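Local structure of adenylation domain (Streptomyces sp., 5N9X) at residues 165-170 with 175-180; 314-319 with 400-405; 342-347 with 369-374. The protein is an adenylation domain of the AMP-binding (ANL) enzyme superfamily that binds ATP and threonine. One frame throughout, in Å; residues are numbered along the deposited sequence. Where two conformers were deposited one is given.

Contact 1: 165-170 with 175-180; sequences IYTSGT and KGVPVR. With ATP (adenosine-5'-triphosphate), chain D.
Thr167 and Lys175 meet on one face of a two-stranded antiparallel hairpin, where their polar ends converge on O2G of the ATP gamma-phosphate. Lys175 NZ donates to O2G at 2.6 Å, and Thr167 OG1 donates to the same oxygen, so one phosphate oxygen is gripped from both strands. The lysine suits this place by reach as well as charge: its chain runs out extended as far as CE and bends at the last torsion (chi4 -66°), which brings NZ onto the phosphate oxygen. Behind the phosphate the two side chains are closely packed, with Thr167 OG1 only 3.1 Å from Lys175 CG. The threonine uses both branches: OG1 lies between N and the carbonyl carbon (chi1 70°) and bonds the phosphate, while CG2 packs 3.7 Å from Val177 CG2 on the same face and also borders the phosphate at O3G.

The backbone sets this geometry. Thr167 N bonds Lys175 O at 2.8 Å, with a return bond from Lys175 N to Thr167 O, and Ile165 and Val177 form a second such pair, its straighter bond being Val177 N to Ile165 O at 169°. On the other face the Tyr166 ring lies flat on Gly176, whose CA stands 3.6 Å from the ring centroid in a CH-pi contact. Having no side chain, Gly176 lets the ring come down on its backbone, while the tyrosine hydroxyl is held by Asp113.

The sequence from Tyr166 to Gly176 matches the phosphate-binding A3 motif of adenylation domains. Helix 104-114 packs against the Tyr166 side through Arg106 and Ile110, helix 379-385 touches Lys175 through Leu381 and Arg385, and Arg180 leads directly into helix 181-191.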
loop_
_atom_site.group_PDB
_atom_site.type_symbol
_atom_site.label_atom_id
_atom_site.label_comp_id
_atom_site.label_asym_id
_atom_site.label_seq_id
_atom_site.Cartn_x
_atom_site.Cartn_y
_atom_site.Cartn_z
ATOM N N ILE A 165 10.340 -4.557 -0.019
ATOM C CA ILE A 165 8.970 -4.994 0.022
ATOM C C ILE A 165 8.665 -5.685 -1.297
ATOM O O ILE A 165 9.117 -5.253 -2.359
ATOM C CB ILE A 165 8.047 -3.802 0.298
ATOM C CG1 ILE A 165 7.865 -3.687 1.817
ATOM C CG2 ILE A 165 6.725 -3.954 -0.422
ATOM C CD1 ILE A 165 6.899 -2.610 2.272
ATOM N N TYR A 166 7.962 -6.803 -1.212
ATOM C CA TYR A 166 7.665 -7.604 -2.390
ATOM C C TYR A 166 6.290 -7.299 -2.936
ATOM O O TYR A 166 5.303 -7.298 -2.206
ATOM C CB TYR A 166 7.814 -9.093 -2.068
ATOM C CG TYR A 166 9.235 -9.565 -2.228
ATOM C CD1 TYR A 166 10.223 -9.186 -1.331
ATOM C CD2 TYR A 166 9.595 -10.364 -3.302
ATOM C CE1 TYR A 166 11.522 -9.614 -1.493
ATOM C CE2 TYR A 166 10.875 -10.790 -3.471
ATOM C CZ TYR A 166 11.836 -10.411 -2.566
ATOM O OH TYR A 166 13.125 -10.828 -2.731
ATOM N N THR A 167 6.252 -6.993 -4.226
ATOM C CA THR A 167 5.000 -6.745 -4.911
ATOM C C THR A 167 4.568 -7.993 -5.679
ATOM O O THR A 167 5.349 -8.940 -5.859
ATOM C CB THR A 167 5.115 -5.540 -5.852
ATOM O OG1 THR A 167 5.949 -5.858 -6.980
ATOM C CG2 THR A 167 5.681 -4.337 -5.106
ATOM N N SER A 168 3.312 -8.000 -6.103
ATOM C CA SER A 168 2.759 -9.125 -6.832
ATOM C C SER A 168 3.273 -9.172 -8.271
ATOM O O SER A 168 3.163 -8.194 -9.007
ATOM C CB SER A 168 1.237 -9.056 -6.844
ATOM O OG SER A 168 0.817 -7.787 -7.299
ATOM N N GLY A 169 3.909 -10.293 -8.587
ATOM C CA GLY A 169 4.239 -10.607 -9.955
ATOM C C GLY A 169 3.137 -11.439 -10.562
ATOM O O GLY A 169 2.888 -12.552 -10.151
ATOM N N THR A 170 2.494 -10.891 -11.573
ATOM C CA THR A 170 1.209 -11.419 -12.010
ATOM C C THR A 170 1.202 -12.898 -12.502
ATOM O O THR A 170 0.378 -13.682 -12.031
ATOM C CB THR A 170 0.550 -10.470 -13.027
ATOM O OG1 THR A 170 -0.667 -11.042 -13.479
ATOM C CG2 THR A 170 1.475 -10.205 -14.204
ATOM N N LYS A 175 7.976 -10.044 -7.028
ATOM C CA LYS A 175 9.178 -9.229 -7.206
ATOM C C LYS A 175 9.505 -8.241 -6.095
ATOM O O LYS A 175 8.637 -7.543 -5.589
ATOM C CB LYS A 175 9.084 -8.502 -8.550
ATOM C CG LYS A 175 7.858 -7.623 -8.731
ATOM C CD LYS A 175 7.884 -6.991 -10.113
ATOM C CE LYS A 175 6.694 -6.084 -10.349
ATOM N NZ LYS A 175 5.403 -6.820 -10.383
ATOM N N GLY A 176 10.785 -8.194 -5.737
ATOM C CA GLY A 176 11.260 -7.312 -4.693
ATOM C C GLY A 176 11.660 -5.916 -5.156
ATOM O O GLY A 176 12.435 -5.747 -6.118
ATOM N N VAL A 177 11.126 -4.920 -4.442
ATOM C CA VAL A 177 11.454 -3.516 -4.634
ATOM C C VAL A 177 12.235 -3.018 -3.419
ATOM O O VAL A 177 11.689 -2.949 -2.299
ATOM C CB VAL A 177 10.186 -2.630 -4.804
ATOM C CG1 VAL A 177 10.577 -1.216 -5.207
ATOM C CG2 VAL A 177 9.193 -3.232 -5.797
ATOM N N PRO A 178 13.520 -2.685 -3.619
ATOM C CA PRO A 178 14.307 -2.101 -2.523
ATOM C C PRO A 178 14.177 -0.586 -2.480
ATOM O O PRO A 178 14.463 0.097 -3.467
ATOM C CB PRO A 178 15.743 -2.527 -2.850
ATOM C CG PRO A 178 15.745 -2.652 -4.355
ATOM C CD PRO A 178 14.347 -3.008 -4.798
ATOM N N VAL A 179 13.755 -0.064 -1.336
ATOM C CA VAL A 179 13.548 1.377 -1.182
ATOM C C VAL A 179 14.581 1.960 -0.231
ATOM O O VAL A 179 14.710 1.494 0.915
ATOM C CB VAL A 179 12.126 1.677 -0.672
ATOM C CG1 VAL A 179 11.935 3.157 -0.378
ATOM C CG2 VAL A 179 11.114 1.175 -1.678
ATOM N N ARG A 180 15.314 2.965 -0.706
ATOM C CA ARG A 180 16.373 3.606 0.096
ATOM C C ARG A 180 15.899 4.666 1.111
ATOM O O ARG A 180 14.833 5.254 0.960
ATOM C CB ARG A 180 17.399 4.242 -0.839
ATOM C CG ARG A 180 18.231 3.222 -1.582
ATOM C CD ARG A 180 18.608 3.713 -2.964
ATOM N NE ARG A 180 19.886 3.137 -3.395
ATOM C CZ ARG A 180 20.773 3.766 -4.166
ATOM N NH1 ARG A 180 20.516 4.989 -4.620
ATOM N NH2 ARG A 180 21.918 3.172 -4.490
HETATM P PG ATP D . 3.058 -4.297 -8.792
HETATM O O1G ATP D . 2.767 -3.614 -10.124
HETATM O O2G ATP D . 3.521 -5.716 -8.917
HETATM O O3G ATP D . 3.994 -3.529 -7.875
HETATM P PB ATP D . 0.762 -3.346 -7.247
HETATM O O1B ATP D . 0.222 -2.499 -8.404
HETATM O O2B ATP D . -0.162 -3.828 -6.176
HETATM O O3B ATP D . 1.609 -4.507 -8.019
HETATM P PA ATP D . 1.823 -1.501 -5.469
HETATM O O1A ATP D . 2.989 -0.559 -5.652
HETATM O O2A ATP D . 1.519 -2.009 -4.064
HETATM O O3A ATP D . 2.022 -2.710 -6.490
HETATM O "O5'" ATP D . 0.436 -0.935 -6.126
HETATM C "C5'" ATP D . 0.316 0.270 -6.881
HETATM C "C4'" ATP D . -0.825 0.147 -7.894
HETATM O "O4'" ATP D . -2.079 0.440 -7.298
HETATM C "C3'" ATP D . -0.686 1.030 -9.121
HETATM O "O3'" ATP D . -0.296 0.183 -10.197
HETATM C "C2'" ATP D . -2.058 1.597 -9.381
HETATM O "O2'" ATP D . -2.641 0.877 -10.463
HETATM C "C1'" ATP D . -2.864 1.302 -8.133
HETATM N N9 ATP D . -3.180 2.549 -7.370
HETATM C C8 ATP D . -2.505 2.996 -6.287
HETATM N N7 ATP D . -3.018 4.147 -5.795
HETATM C C5 ATP D . -4.071 4.459 -6.570
HETATM C C6 ATP D . -5.063 5.558 -6.590
HETATM N N6 ATP D . -5.004 6.541 -5.671
HETATM N N1 ATP D . -6.004 5.542 -7.555
HETATM C C2 ATP D . -6.020 4.563 -8.481
HETATM N N3 ATP D . -5.166 3.516 -8.530
HETATM C C4 ATP D . -4.174 3.409 -7.612
#

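Contact 2: 314-319 with 400-405; sequences TETTVH and RYYHSG. With ATP (adenosine-5'-triphosphate), chain D; THR (threonine), chain C.
Glu315 lies across the Tyr402 ring, and its aliphatic part makes the main apolar contact: CB stands 3.6 Å from the ring centroid, 13° off the normal, a CH-pi contact over the centre of one face. Thr316 CG2 lies 4.0 Å from Tyr402 CD2, the two side chains crossing at about a right angle.

The polar ends lie close together because the bend of the glutamate at chi2 (85°) carries its carboxylate out toward the hydroxyl end of the tyrosine, nearly parallel to the ring plane (20° apart), with CD 3.2 Å from Tyr402 OH. Both Glu315 OE2 and Tyr402 OH are hydrogen-bonded to Tyr375 OH, so these buried groups share a partner. Glutamate fits here because its methylene stem covers the ring while its acid end lies toward the magnesium ion, about 5 Å from the side chain.

Among direct ligand bonds, Val318 O accepts from N of the bound threonine and, less closely, from its OG1. Thr314 N faces ATP O1A at a distance too short to be trusted in detail.

Segment 314-319 carries the end of the A5 motif of adenylation domains, and 400-405 the start of A7; their meeting beside the nucleotide is characteristic of the ANL active site.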
loop_
_atom_site.group_PDB
_atom_site.type_symbol
_atom_site.label_atom_id
_atom_site.label_comp_id
_atom_site.label_asym_id
_atom_site.label_seq_id
_atom_site.Cartn_x
_atom_site.Cartn_y
_atom_site.Cartn_z
ATOM N N THR A 314 4.704 1.104 -5.248
ATOM C CA THR A 314 5.808 0.752 -4.370
ATOM C C THR A 314 7.146 1.208 -4.973
ATOM O O THR A 314 8.087 1.572 -4.245
ATOM C CB THR A 314 5.836 -0.774 -4.074
ATOM O OG1 THR A 314 4.645 -1.159 -3.366
ATOM C CG2 THR A 314 7.065 -1.150 -3.256
ATOM N N GLU A 315 7.202 1.234 -6.305
ATOM C CA GLU A 315 8.415 1.613 -7.013
ATOM C C GLU A 315 8.794 3.085 -6.871
ATOM O O GLU A 315 9.912 3.469 -7.181
ATOM C CB GLU A 315 8.291 1.234 -8.504
ATOM C CG GLU A 315 8.313 -0.287 -8.791
ATOM C CD GLU A 315 6.959 -0.980 -8.665
ATOM O OE1 GLU A 315 5.989 -0.405 -8.115
ATOM O OE2 GLU A 315 6.874 -2.129 -9.120
ATOM N N THR A 316 7.882 3.914 -6.393
ATOM C CA THR A 316 8.203 5.329 -6.210
ATOM C C THR A 316 7.905 5.784 -4.780
ATOM O O THR A 316 7.614 6.963 -4.526
ATOM C CB THR A 316 7.452 6.224 -7.250
ATOM O OG1 THR A 316 6.042 6.184 -7.025
ATOM C CG2 THR A 316 7.748 5.771 -8.664
ATOM N N THR A 317 7.957 4.812 -3.874
ATOM C CA THR A 317 7.895 4.986 -2.422
ATOM C C THR A 317 6.531 5.459 -1.890
ATOM O O THR A 317 6.368 6.611 -1.519
ATOM C CB THR A 317 9.018 5.951 -1.917
ATOM O OG1 THR A 317 10.234 5.701 -2.636
ATOM C CG2 THR A 317 9.265 5.778 -0.400
ATOM N N VAL A 318 5.594 4.518 -1.793
ATOM C CA VAL A 318 4.284 4.703 -1.168
ATOM C C VAL A 318 3.290 5.630 -1.897
ATOM O O VAL A 318 2.233 5.159 -2.320
ATOM C CB VAL A 318 4.409 5.193 0.299
ATOM C CG1 VAL A 318 3.126 4.873 1.041
ATOM C CG2 VAL A 318 5.609 4.517 1.009
ATOM N N HIS A 319 3.605 6.922 -2.023
ATOM C CA HIS A 319 2.720 7.896 -2.688
ATOM C C HIS A 319 3.403 8.695 -3.785
ATOM O O HIS A 319 4.580 9.033 -3.672
ATOM C CB HIS A 319 2.115 8.899 -1.675
ATOM C CG HIS A 319 1.575 8.268 -0.430
ATOM N ND1 HIS A 319 0.511 7.398 -0.449
ATOM C CD2 HIS A 319 1.946 8.390 0.868
ATOM C CE1 HIS A 319 0.251 7.003 0.790
ATOM N NE2 HIS A 319 1.106 7.589 1.606
ATOM N N ARG A 400 15.408 9.985 -15.035
ATOM C CA ARG A 400 15.203 8.545 -14.981
ATOM C C ARG A 400 13.715 8.307 -14.675
ATOM O O ARG A 400 13.239 8.685 -13.600
ATOM C CB ARG A 400 16.108 7.919 -13.914
ATOM C CG ARG A 400 16.148 6.410 -13.899
ATOM C CD ARG A 400 17.277 5.880 -13.028
ATOM N NE ARG A 400 16.983 4.516 -12.593
ATOM C CZ ARG A 400 16.351 4.202 -11.466
ATOM N NH1 ARG A 400 15.954 5.141 -10.622
ATOM N NH2 ARG A 400 16.127 2.933 -11.178
ATOM N N TYR A 401 12.980 7.723 -15.617
ATOM C CA TYR A 401 11.528 7.617 -15.494
ATOM C C TYR A 401 11.114 6.201 -15.088
ATOM O O TYR A 401 11.618 5.241 -15.653
ATOM C CB TYR A 401 10.842 7.984 -16.824
ATOM C CG TYR A 401 10.758 9.465 -17.118
ATOM C CD1 TYR A 401 9.833 10.284 -16.454
ATOM C CD2 TYR A 401 11.584 10.048 -18.080
ATOM C CE1 TYR A 401 9.763 11.656 -16.723
ATOM C CE2 TYR A 401 11.522 11.409 -18.361
ATOM C CZ TYR A 401 10.612 12.207 -17.686
ATOM O OH TYR A 401 10.559 13.552 -17.975
ATOM N N TYR A 402 10.196 6.068 -14.132
ATOM C CA TYR A 402 9.556 4.775 -13.890
ATOM C C TYR A 402 8.215 4.719 -14.610
ATOM O O TYR A 402 7.362 5.617 -14.479
ATOM C CB TYR A 402 9.341 4.481 -12.391
ATOM C CG TYR A 402 8.484 3.239 -12.179
ATOM C CD1 TYR A 402 9.012 1.975 -12.395
ATOM C CD2 TYR A 402 7.153 3.335 -11.794
ATOM C CE1 TYR A 402 8.253 0.837 -12.228
ATOM C CE2 TYR A 402 6.376 2.198 -11.611
ATOM C CZ TYR A 402 6.940 0.949 -11.830
ATOM O OH TYR A 402 6.213 -0.200 -11.651
ATOM N N HIS A 403 8.028 3.651 -15.363
ATOM C CA HIS A 403 6.806 3.486 -16.118
ATOM C C HIS A 403 5.800 2.773 -15.229
ATOM O O HIS A 403 5.984 1.615 -14.880
ATOM C CB HIS A 403 7.071 2.716 -17.419
ATOM C CG HIS A 403 8.187 3.288 -18.252
ATOM N ND1 HIS A 403 8.619 2.697 -19.420
ATOM C CD2 HIS A 403 8.948 4.394 -18.091
ATOM C CE1 HIS A 403 9.601 3.415 -19.940
ATOM N NE2 HIS A 403 9.824 4.446 -19.154
ATOM N N SER A 404 4.741 3.477 -14.852
ATOM C CA SER A 404 3.802 2.969 -13.865
ATOM C C SER A 404 2.929 1.848 -14.420
ATOM O O SER A 404 2.423 1.004 -13.674
ATOM C CB SER A 404 2.914 4.109 -13.346
ATOM O OG SER A 404 1.901 4.436 -14.280
ATOM N N GLY A 405 2.728 1.865 -15.733
ATOM C CA GLY A 405 1.785 0.958 -16.365
ATOM C C GLY A 405 0.353 1.354 -16.048
ATOM O O GLY A 405 -0.568 0.536 -16.140
HETATM P PG ATP D . 3.058 -4.297 -8.792
HETATM O O1G ATP D . 2.767 -3.614 -10.124
HETATM O O2G ATP D . 3.521 -5.716 -8.917
HETATM O O3G ATP D . 3.994 -3.529 -7.875
HETATM P PB ATP D . 0.762 -3.346 -7.247
HETATM O O1B ATP D . 0.222 -2.499 -8.404
HETATM O O2B ATP D . -0.162 -3.828 -6.176
HETATM O O3B ATP D . 1.609 -4.507 -8.019
HETATM P PA ATP D . 1.823 -1.501 -5.469
HETATM O O1A ATP D . 2.989 -0.559 -5.652
HETATM O O2A ATP D . 1.519 -2.009 -4.064
HETATM O O3A ATP D . 2.022 -2.710 -6.490
HETATM O "O5'" ATP D . 0.436 -0.935 -6.126
HETATM C "C5'" ATP D . 0.316 0.270 -6.881
HETATM C "C4'" ATP D . -0.825 0.147 -7.894
HETATM O "O4'" ATP D . -2.079 0.440 -7.298
HETATM C "C3'" ATP D . -0.686 1.030 -9.121
HETATM O "O3'" ATP D . -0.296 0.183 -10.197
HETATM C "C2'" ATP D . -2.058 1.597 -9.381
HETATM O "O2'" ATP D . -2.641 0.877 -10.463
HETATM C "C1'" ATP D . -2.864 1.302 -8.133
HETATM N N9 ATP D . -3.180 2.549 -7.370
HETATM C C8 ATP D . -2.505 2.996 -6.287
HETATM N N7 ATP D . -3.018 4.147 -5.795
HETATM C C5 ATP D . -4.071 4.459 -6.570
HETATM C C6 ATP D . -5.063 5.558 -6.590
HETATM N N6 ATP D . -5.004 6.541 -5.671
HETATM N N1 ATP D . -6.004 5.542 -7.555
HETATM C C2 ATP D . -6.020 4.563 -8.481
HETATM N N3 ATP D . -5.166 3.516 -8.530
HETATM C C4 ATP D . -4.174 3.409 -7.612
HETATM N N THR C . 1.940 2.124 -2.260
HETATM C CA THR C . 0.625 1.522 -1.994
HETATM C C THR C . 0.324 0.616 -3.153
HETATM O O THR C . -0.614 -0.202 -3.230
HETATM C CB THR C . -0.509 2.566 -1.865
HETATM O OG1 THR C . -0.453 3.492 -2.970
HETATM C CG2 THR C . -0.395 3.314 -0.542
HETATM O OXT THR C . 1.112 0.785 -4.073
#

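Contact 3: 342-347 with 369-374; sequences PGFTHR and PQVSEG
Gly343 and Pro369 bring the two backbones nearest, with CA atoms 6.4 Å apart and no hydrogen bond between the segments. They lie at one end of an antiparallel beta pair, strands 345-349 and 362-367, within the large mixed sheet of the adenylation domain: 342-347 runs into the first strand, and the loop 369-374 follows the second. A CB on Gly343 would point at Pro369, tight against its CG, so glycine suits the approach. Its carbonyl O lies 3.4 Å from Pro369 CD.

Deeper in, Phe344 and Gln370 cross at about a right angle. Gln370 sets CG anti to its carbonyl carbon (chi1 -76°) and then runs extended, laying the whole chain past the end of the phenyl ring: CB is 3.6 Å from Phe344 CZ, and OE1 is 3.4 Å from Phe344 CE2. Ring and amide planes stand 68° apart. Glutamine suits this buried place because CB and the amide pack against the CZ/CE2 end of the ring while NE2 donates to two carbonyls, His319 O and Thr316 O, which should fix the rotation of the amide. Helix 181-191 touches the same glutamine through Ala186, Leu187 and Ala190. From the neighbouring residue, the branched side chain of Val371 places CG2 4.3 Å from Phe344 CE1.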
loop_
_atom_site.group_PDB
_atom_site.type_symbol
_atom_site.label_atom_id
_atom_site.label_comp_id
_atom_site.label_asym_id
_atom_site.label_seq_id
_atom_site.Cartn_x
_atom_site.Cartn_y
_atom_site.Cartn_z
ATOM N N PRO A 342 5.686 17.267 -4.953
ATOM C CA PRO A 342 6.762 18.218 -5.268
ATOM C C PRO A 342 8.048 17.591 -5.809
ATOM O O PRO A 342 8.619 18.128 -6.759
ATOM C CB PRO A 342 7.006 18.913 -3.922
ATOM C CG PRO A 342 5.630 19.007 -3.351
ATOM C CD PRO A 342 4.840 17.783 -3.863
ATOM N N GLY A 343 8.511 16.480 -5.271
ATOM C CA GLY A 343 9.762 15.950 -5.830
ATOM C C GLY A 343 9.741 15.489 -7.296
ATOM O O GLY A 343 10.777 15.438 -7.962
ATOM N N PHE A 344 8.555 15.140 -7.786
ATOM C CA PHE A 344 8.389 14.485 -9.081
ATOM C C PHE A 344 8.335 15.365 -10.306
ATOM O O PHE A 344 7.695 16.421 -10.313
ATOM C CB PHE A 344 7.099 13.665 -9.082
ATOM C CG PHE A 344 7.121 12.531 -8.134
ATOM C CD1 PHE A 344 7.694 11.326 -8.520
ATOM C CD2 PHE A 344 6.558 12.646 -6.862
ATOM C CE1 PHE A 344 7.723 10.254 -7.650
ATOM C CE2 PHE A 344 6.584 11.575 -5.988
ATOM C CZ PHE A 344 7.166 10.378 -6.381
ATOM N N THR A 345 8.955 14.882 -11.373
ATOM C CA THR A 345 8.538 15.311 -12.704
ATOM C C THR A 345 7.890 14.095 -13.370
ATOM O O THR A 345 8.143 12.956 -12.983
ATOM C CB THR A 345 9.694 15.870 -13.549
ATOM O OG1 THR A 345 10.586 14.814 -13.900
ATOM C CG2 THR A 345 10.439 16.909 -12.786
ATOM N N HIS A 346 7.044 14.337 -14.362
ATOM C CA HIS A 346 6.267 13.264 -14.971
ATOM C C HIS A 346 5.979 13.488 -16.448
ATOM O O HIS A 346 6.174 14.578 -16.973
ATOM C CB HIS A 346 4.950 13.093 -14.214
ATOM C CG HIS A 346 3.950 14.174 -14.497
ATOM N ND1 HIS A 346 4.110 15.471 -14.047
ATOM C CD2 HIS A 346 2.774 14.153 -15.170
ATOM C CE1 HIS A 346 3.078 16.197 -14.433
ATOM N NE2 HIS A 346 2.255 15.424 -15.116
ATOM N N ARG A 347 5.509 12.428 -17.097
ATOM C CA ARG A 347 5.092 12.432 -18.491
ATOM C C ARG A 347 3.787 11.638 -18.555
ATOM O O ARG A 347 3.559 10.750 -17.738
ATOM C CB ARG A 347 6.171 11.798 -19.400
ATOM C CG ARG A 347 7.370 12.692 -19.757
ATOM C CD ARG A 347 8.278 12.044 -20.824
ATOM N NE ARG A 347 7.727 12.122 -22.188
ATOM C CZ ARG A 347 7.780 11.150 -23.106
ATOM N NH1 ARG A 347 8.362 9.993 -22.844
ATOM N NH2 ARG A 347 7.237 11.345 -24.299
ATOM N N PRO A 369 13.465 11.997 -6.726
ATOM C CA PRO A 369 14.199 11.363 -5.617
ATOM C C PRO A 369 13.432 10.260 -4.868
ATOM O O PRO A 369 14.058 9.553 -4.079
ATOM C CB PRO A 369 14.495 12.543 -4.690
ATOM C CG PRO A 369 13.354 13.508 -4.945
ATOM C CD PRO A 369 13.061 13.382 -6.413
ATOM N N GLN A 370 12.126 10.107 -5.096
ATOM C CA GLN A 370 11.377 8.997 -4.491
ATOM C C GLN A 370 11.390 7.728 -5.345
ATOM O O GLN A 370 10.989 6.658 -4.886
ATOM C CB GLN A 370 9.920 9.382 -4.229
ATOM C CG GLN A 370 9.677 10.272 -3.029
ATOM C CD GLN A 370 8.214 10.726 -2.953
ATOM O OE1 GLN A 370 7.925 11.936 -2.894
ATOM N NE2 GLN A 370 7.286 9.752 -2.958
ATOM N N VAL A 371 11.808 7.848 -6.597
ATOM C CA VAL A 371 11.847 6.676 -7.458
ATOM C C VAL A 371 12.972 5.692 -7.043
ATOM O O VAL A 371 14.153 6.046 -7.001
ATOM C CB VAL A 371 12.018 7.069 -8.954
ATOM C CG1 VAL A 371 12.008 5.821 -9.827
ATOM C CG2 VAL A 371 10.913 8.053 -9.399
ATOM N N SER A 372 12.575 4.459 -6.739
ATOM C CA SER A 372 13.511 3.359 -6.441
ATOM C C SER A 372 14.582 3.088 -7.492
ATOM O O SER A 372 14.476 3.519 -8.627
ATOM C CB SER A 372 12.728 2.067 -6.214
ATOM O OG SER A 372 12.381 1.455 -7.439
ATOM N N GLU A 373 15.606 2.339 -7.114
ATOM C CA GLU A 373 16.703 2.058 -8.025
ATOM C C GLU A 373 16.477 0.808 -8.866
ATOM O O GLU A 373 17.432 0.239 -9.377
ATOM C CB GLU A 373 18.018 1.909 -7.249
ATOM C CG GLU A 373 18.465 3.151 -6.497
ATOM C CD GLU A 373 18.831 4.335 -7.389
ATOM O OE1 GLU A 373 18.576 4.293 -8.619
ATOM O OE2 GLU A 373 19.357 5.333 -6.839
ATOM N N GLY A 374 15.228 0.377 -8.999
ATOM C CA GLY A 374 14.910 -0.788 -9.800
ATOM C C GLY A 374 14.649 -2.031 -8.966
ATOM O O GLY A 374 14.892 -2.037 -7.763
#

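How the contacts relate
All three contacts are largely buried, but they differ in depth and chemistry. Contact 1, nearest the centre of the chain, is a separate two-stranded sheet held by regular strand pairing. Contacts 2 and 3 reach one mixed sheet, in which strand 362-367 pairs with both 345-349 and 400-410; both rest on side-chain packing, and contact 3, the most peripheral, reaches the surface at Pro369. Contacts 1 and 2 both touch ATP and pack together where Thr167 and Val177 meet Thr314. Contact 3 touches neither ligand. It is joined to contact 2, probably by hydrogen bonds of Thr317 OG1 to Gln370 O and Ser372 N to Glu315 O, and to contact 1 by the Arg180-Glu373 salt bridge.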